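PDB 3GF6: DUF3845 domain-containing protein from Bacteroides thetaiotaomicron VPI-5482, which is of unknown function but is a bacterial lipoprotein with an all-beta fold. Local coordinates for residues R33-E37 and N65-D69; L116-G120 and K211-F215. All coordinates share one frame; numbering follows the deposited sequence. Where two conformers were deposited one is given.

Contact 1 and contact 2 lie on the same antiparallel sheet, side by side, with their centres about 10 Å apart. Strand 203-219 is the shared element: residues 211-215 pair with strand 112-123 in contact 2, and the same strand pairs with strand 29-35, whose end forms contact 1 with the short strand 67-68. The order across the sheet is therefore 67-68, 29-35, 203-219, 112-123. Along the chain contact 1 closes before contact 2 opens. Two probable hydrogen bonds join them directly, S34 N to F215 O and N36 ND2 to S213 O, both 2.9 Å. Together they bring early, middle and late parts of the chain into one continuous sheet.

Contact 1 of 2, residues R33-E37 and N65-D69; sequences RSFNE and NQQKD
Q67 CB sits over one face of the F35 ring, 3.8 Å from its centroid, a CH-pi contact, while the amide plane is turned 57° from the ring. With CG held between the backbone N and the carbonyl carbon (chi1 60°), the phenyl is carried over Q67 CB. R33 NH2 lies off-centre over its opposite face, so the ring is layered between a glutamine methylene and a guanidinium. Arginine suits this place, since its flat head can cover the ring while R33 NH1 reaches D69 OD2 at 2.8 Å in a salt bridge, the guanidinium and carboxylate planes 74° apart. On the other side of the sheet, in one of its two conformers, S34 OG accepts from N65 ND2 at 2.9 Å. The amides of N36 and N65 stand almost perpendicular: N36 ND2 donates to N65 OD1 from above its carbonyl plane, while N36 OD1 takes Q66 N at 3.1 Å. Asparagine, donor and acceptor in one short group, thus ties the loop residues to each other. In the backbone, F35 and Q67 exchange two hydrogen bonds, and D69 N binds R33 O. Q66 and Q67 both lie opposite F35, a classic beta bulge in an antiparallel pair.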
# COMPACT_ATOMS: atom_id res chain seq x y z
N ARG A 33 -10.50 -10.79 -5.98
CA ARG A 33 -11.36 -9.82 -5.31
C ARG A 33 -11.33 -10.06 -3.82
O ARG A 33 -11.51 -11.20 -3.34
CB ARG A 33 -12.80 -9.90 -5.83
CG ARG A 33 -13.84 -9.11 -4.98
CD ARG A 33 -15.19 -8.99 -5.69
NE ARG A 33 -16.11 -8.26 -4.82
CZ ARG A 33 -17.10 -8.79 -4.12
NH1 ARG A 33 -17.38 -10.08 -4.19
NH2 ARG A 33 -17.84 -8.00 -3.35
N SER A 34 -11.05 -8.97 -3.10
CA SER A 34 -11.15 -8.93 -1.65
C SER A 34 -11.96 -7.71 -1.23
O SER A 34 -11.95 -6.68 -1.91
CB SER A 34 -9.77 -8.92 -0.98
OG SER A 34 -9.05 -7.73 -1.28
N PHE A 35 -12.64 -7.82 -0.10
CA PHE A 35 -13.48 -6.77 0.42
C PHE A 35 -13.69 -6.96 1.92
O PHE A 35 -13.05 -7.82 2.55
CB PHE A 35 -14.81 -6.70 -0.35
CG PHE A 35 -15.62 -7.95 -0.27
CD1 PHE A 35 -15.37 -9.01 -1.14
CD2 PHE A 35 -16.66 -8.07 0.65
CE1 PHE A 35 -16.14 -10.20 -1.06
CE2 PHE A 35 -17.44 -9.23 0.71
CZ PHE A 35 -17.17 -10.29 -0.15
N ASN A 36 -14.56 -6.14 2.49
CA ASN A 36 -14.75 -6.14 3.94
C ASN A 36 -16.22 -5.98 4.30
O ASN A 36 -16.98 -5.35 3.55
CB ASN A 36 -13.98 -4.99 4.58
CG ASN A 36 -12.46 -5.10 4.41
OD1 ASN A 36 -11.76 -5.81 5.17
ND2 ASN A 36 -11.95 -4.34 3.47
N GLU A 37 -16.60 -6.52 5.45
CA GLU A 37 -17.94 -6.38 6.01
C GLU A 37 -17.97 -5.45 7.20
O GLU A 37 -19.03 -5.02 7.63
CB GLU A 37 -18.52 -7.74 6.40
CG GLU A 37 -18.73 -8.68 5.20
CD GLU A 37 -19.23 -10.06 5.61
OE1 GLU A 37 -19.72 -10.19 6.74
OE2 GLU A 37 -19.10 -11.00 4.82
N ASN A 65 -7.64 -7.10 2.62
CA ASN A 65 -9.04 -7.04 3.02
C ASN A 65 -9.48 -8.42 3.50
O ASN A 65 -8.99 -9.42 2.96
CB ASN A 65 -9.94 -6.54 1.87
CG ASN A 65 -9.49 -5.18 1.34
OD1 ASN A 65 -9.44 -4.23 2.09
ND2 ASN A 65 -9.16 -5.10 0.03
N GLN A 66 -10.38 -8.48 4.49
CA GLN A 66 -10.60 -9.72 5.24
C GLN A 66 -11.40 -10.79 4.50
O GLN A 66 -11.26 -11.97 4.81
CB GLN A 66 -11.22 -9.47 6.61
CG GLN A 66 -10.32 -8.69 7.59
CD GLN A 66 -10.76 -8.85 9.03
OE1 GLN A 66 -11.51 -8.03 9.57
NE2 GLN A 66 -10.32 -9.93 9.65
N GLN A 67 -12.29 -10.39 3.59
CA GLN A 67 -13.13 -11.34 2.82
C GLN A 67 -12.59 -11.56 1.44
O GLN A 67 -12.15 -10.60 0.77
CB GLN A 67 -14.58 -10.82 2.68
CG GLN A 67 -15.26 -10.40 3.97
CD GLN A 67 -15.22 -11.43 5.04
OE1 GLN A 67 -14.93 -11.11 6.21
NE2 GLN A 67 -15.51 -12.66 4.68
N LYS A 68 -12.67 -12.81 0.97
CA LYS A 68 -12.31 -13.18 -0.40
C LYS A 68 -13.62 -13.49 -1.09
O LYS A 68 -14.48 -14.17 -0.52
CB LYS A 68 -11.45 -14.44 -0.45
CG LYS A 68 -10.87 -14.76 -1.82
CD LYS A 68 -10.23 -16.12 -1.90
CE LYS A 68 -11.25 -17.29 -1.83
NZ LYS A 68 -10.67 -18.58 -2.36
N ASP A 69 -13.75 -13.03 -2.32
CA ASP A 69 -14.83 -13.51 -3.18
C ASP A 69 -14.64 -15.03 -3.32
O ASP A 69 -13.58 -15.50 -3.69
CB ASP A 69 -14.78 -12.79 -4.53
CG ASP A 69 -15.93 -13.16 -5.46
OD1 ASP A 69 -15.99 -14.31 -5.90
OD2 ASP A 69 -16.76 -12.26 -5.81
O HOH W 1 -14.77 -8.14 7.14

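Contact 2 of 2, residues L116-G120 and K211-F215; sequences LRLKG and KESYF. With EDO (1,2-ethanediol), chain G; EDO (1,2-ethanediol), chain C.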
# COMPACT_ATOMS: atom_id res chain seq x y z
N LEU A 116 -10.09 -0.50 -7.25
CA LEU A 116 -9.86 -0.56 -5.82
C LEU A 116 -10.35 0.67 -5.11
O LEU A 116 -10.51 1.74 -5.71
CB LEU A 116 -8.38 -0.84 -5.49
CG LEU A 116 -7.31 0.22 -5.82
CD1 LEU A 116 -7.29 1.35 -4.77
CD2 LEU A 116 -5.93 -0.43 -5.92
N ARG A 117 -10.63 0.51 -3.82
CA ARG A 117 -10.85 1.64 -2.92
C ARG A 117 -10.04 1.36 -1.66
O ARG A 117 -10.07 0.25 -1.16
CB ARG A 117 -12.33 1.83 -2.58
CG ARG A 117 -12.61 3.04 -1.68
CD ARG A 117 -14.13 3.28 -1.64
NE ARG A 117 -14.49 4.41 -0.80
CZ ARG A 117 -15.74 4.68 -0.45
NH1 ARG A 117 -16.73 3.90 -0.88
NH2 ARG A 117 -16.00 5.72 0.34
N LEU A 118 -9.29 2.35 -1.18
CA LEU A 118 -8.55 2.27 0.06
C LEU A 118 -9.01 3.41 0.93
O LEU A 118 -8.78 4.61 0.58
CB LEU A 118 -7.03 2.36 -0.19
CG LEU A 118 -6.17 2.44 1.07
CD1 LEU A 118 -6.32 1.13 1.81
CD2 LEU A 118 -4.66 2.72 0.76
N LYS A 119 -9.74 3.07 2.01
CA LYS A 119 -10.34 4.05 2.90
C LYS A 119 -9.98 3.68 4.31
O LYS A 119 -10.06 2.52 4.67
CB LYS A 119 -11.88 4.09 2.72
CG LYS A 119 -12.62 5.05 3.67
CD LYS A 119 -14.12 5.10 3.33
CE LYS A 119 -14.96 5.86 4.36
NZ LYS A 119 -14.19 6.93 5.04
N GLY A 120 -9.57 4.66 5.09
CA GLY A 120 -9.11 4.40 6.45
C GLY A 120 -8.28 5.50 7.06
O GLY A 120 -8.38 6.64 6.65
N LYS A 211 -14.47 -0.42 6.19
CA LYS A 211 -15.21 -1.51 5.54
C LYS A 211 -15.44 -1.29 4.04
O LYS A 211 -15.63 -2.25 3.33
CB LYS A 211 -16.54 -1.75 6.27
CG LYS A 211 -17.65 -0.84 5.92
CD LYS A 211 -18.89 -1.10 6.81
CE LYS A 211 -19.17 0.05 7.75
NZ LYS A 211 -19.50 1.32 7.01
N GLU A 212 -15.40 -0.04 3.57
CA GLU A 212 -15.57 0.28 2.16
C GLU A 212 -14.36 -0.14 1.30
O GLU A 212 -14.47 -0.19 0.09
CB GLU A 212 -15.78 1.78 1.96
CG GLU A 212 -17.11 2.33 2.48
CD GLU A 212 -17.17 2.59 3.97
OE1 GLU A 212 -16.18 2.48 4.73
OE2 GLU A 212 -18.28 2.91 4.40
N SER A 213 -13.22 -0.44 1.91
CA SER A 213 -12.03 -0.79 1.16
C SER A 213 -12.25 -2.12 0.45
O SER A 213 -12.84 -3.04 1.00
CB SER A 213 -10.80 -0.85 2.06
OG SER A 213 -10.58 0.37 2.76
N TYR A 214 -11.78 -2.18 -0.80
CA TYR A 214 -11.85 -3.40 -1.61
C TYR A 214 -10.81 -3.37 -2.71
O TYR A 214 -10.28 -2.31 -3.07
CB TYR A 214 -13.24 -3.59 -2.25
CG TYR A 214 -13.52 -2.71 -3.42
CD1 TYR A 214 -13.20 -3.12 -4.72
CD2 TYR A 214 -14.10 -1.46 -3.25
CE1 TYR A 214 -13.45 -2.31 -5.82
CE2 TYR A 214 -14.38 -0.64 -4.32
CZ TYR A 214 -14.03 -1.06 -5.61
OH TYR A 214 -14.33 -0.28 -6.67
N PHE A 215 -10.57 -4.54 -3.28
CA PHE A 215 -9.60 -4.70 -4.34
C PHE A 215 -10.13 -5.72 -5.31
O PHE A 215 -10.50 -6.80 -4.90
CB PHE A 215 -8.28 -5.20 -3.75
CG PHE A 215 -7.25 -5.51 -4.77
CD1 PHE A 215 -6.43 -4.50 -5.26
CD2 PHE A 215 -7.16 -6.77 -5.35
CE1 PHE A 215 -5.49 -4.78 -6.25
CE2 PHE A 215 -6.25 -7.05 -6.35
CZ PHE A 215 -5.41 -6.06 -6.80
C1 EDO G . -12.62 2.00 -8.15
O1 EDO G . -13.10 2.25 -6.82
C2 EDO G . -13.56 2.75 -9.11
O2 EDO G . -14.40 1.83 -9.79
C1 EDO C . -17.66 2.62 -3.64
O1 EDO C . -16.94 1.63 -2.94
C2 EDO C . -18.27 1.92 -4.81
O2 EDO C . -19.37 1.27 -4.22
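R117 and Y214 form an antiparallel hydrogen-bonded pair, R117 N reaching Y214 O at 2.9 Å and Y214 N bonding R117 O. Their side chains share a face of the sheet: R117 CB lies 3.7 Å from Y214 CE2, and the tyrosine ring turns one face to the backbone of L116 and R117. On the other face L116 CD2 meets the edge of the F215 ring at 4.2 Å, apolar groups suited to a buried layer that strand 187-198 helps to cover. Next along, S213 OG accepts from K119 N at 2.9 Å and is probably oriented by its hydrogen bond to D210 O. The extended R117 chain (CG anti to the backbone N, chi1 -178°) runs alongside E212, whose CB lies over one face of the guanidinium. Farther out, D175 forms a salt bridge with R117 NE, and one K119 conformer pairs NZ with D210, probably steadying both chains. Two 1,2-ethanediol molecules, probably from the crystallisation liquor, bind beside R117 and Y214, one accepting from R117 NH1, another donating to L116 O. The contact thus joins an apolar inner face to a polar outer one, where acidic neighbours probably balance the charges.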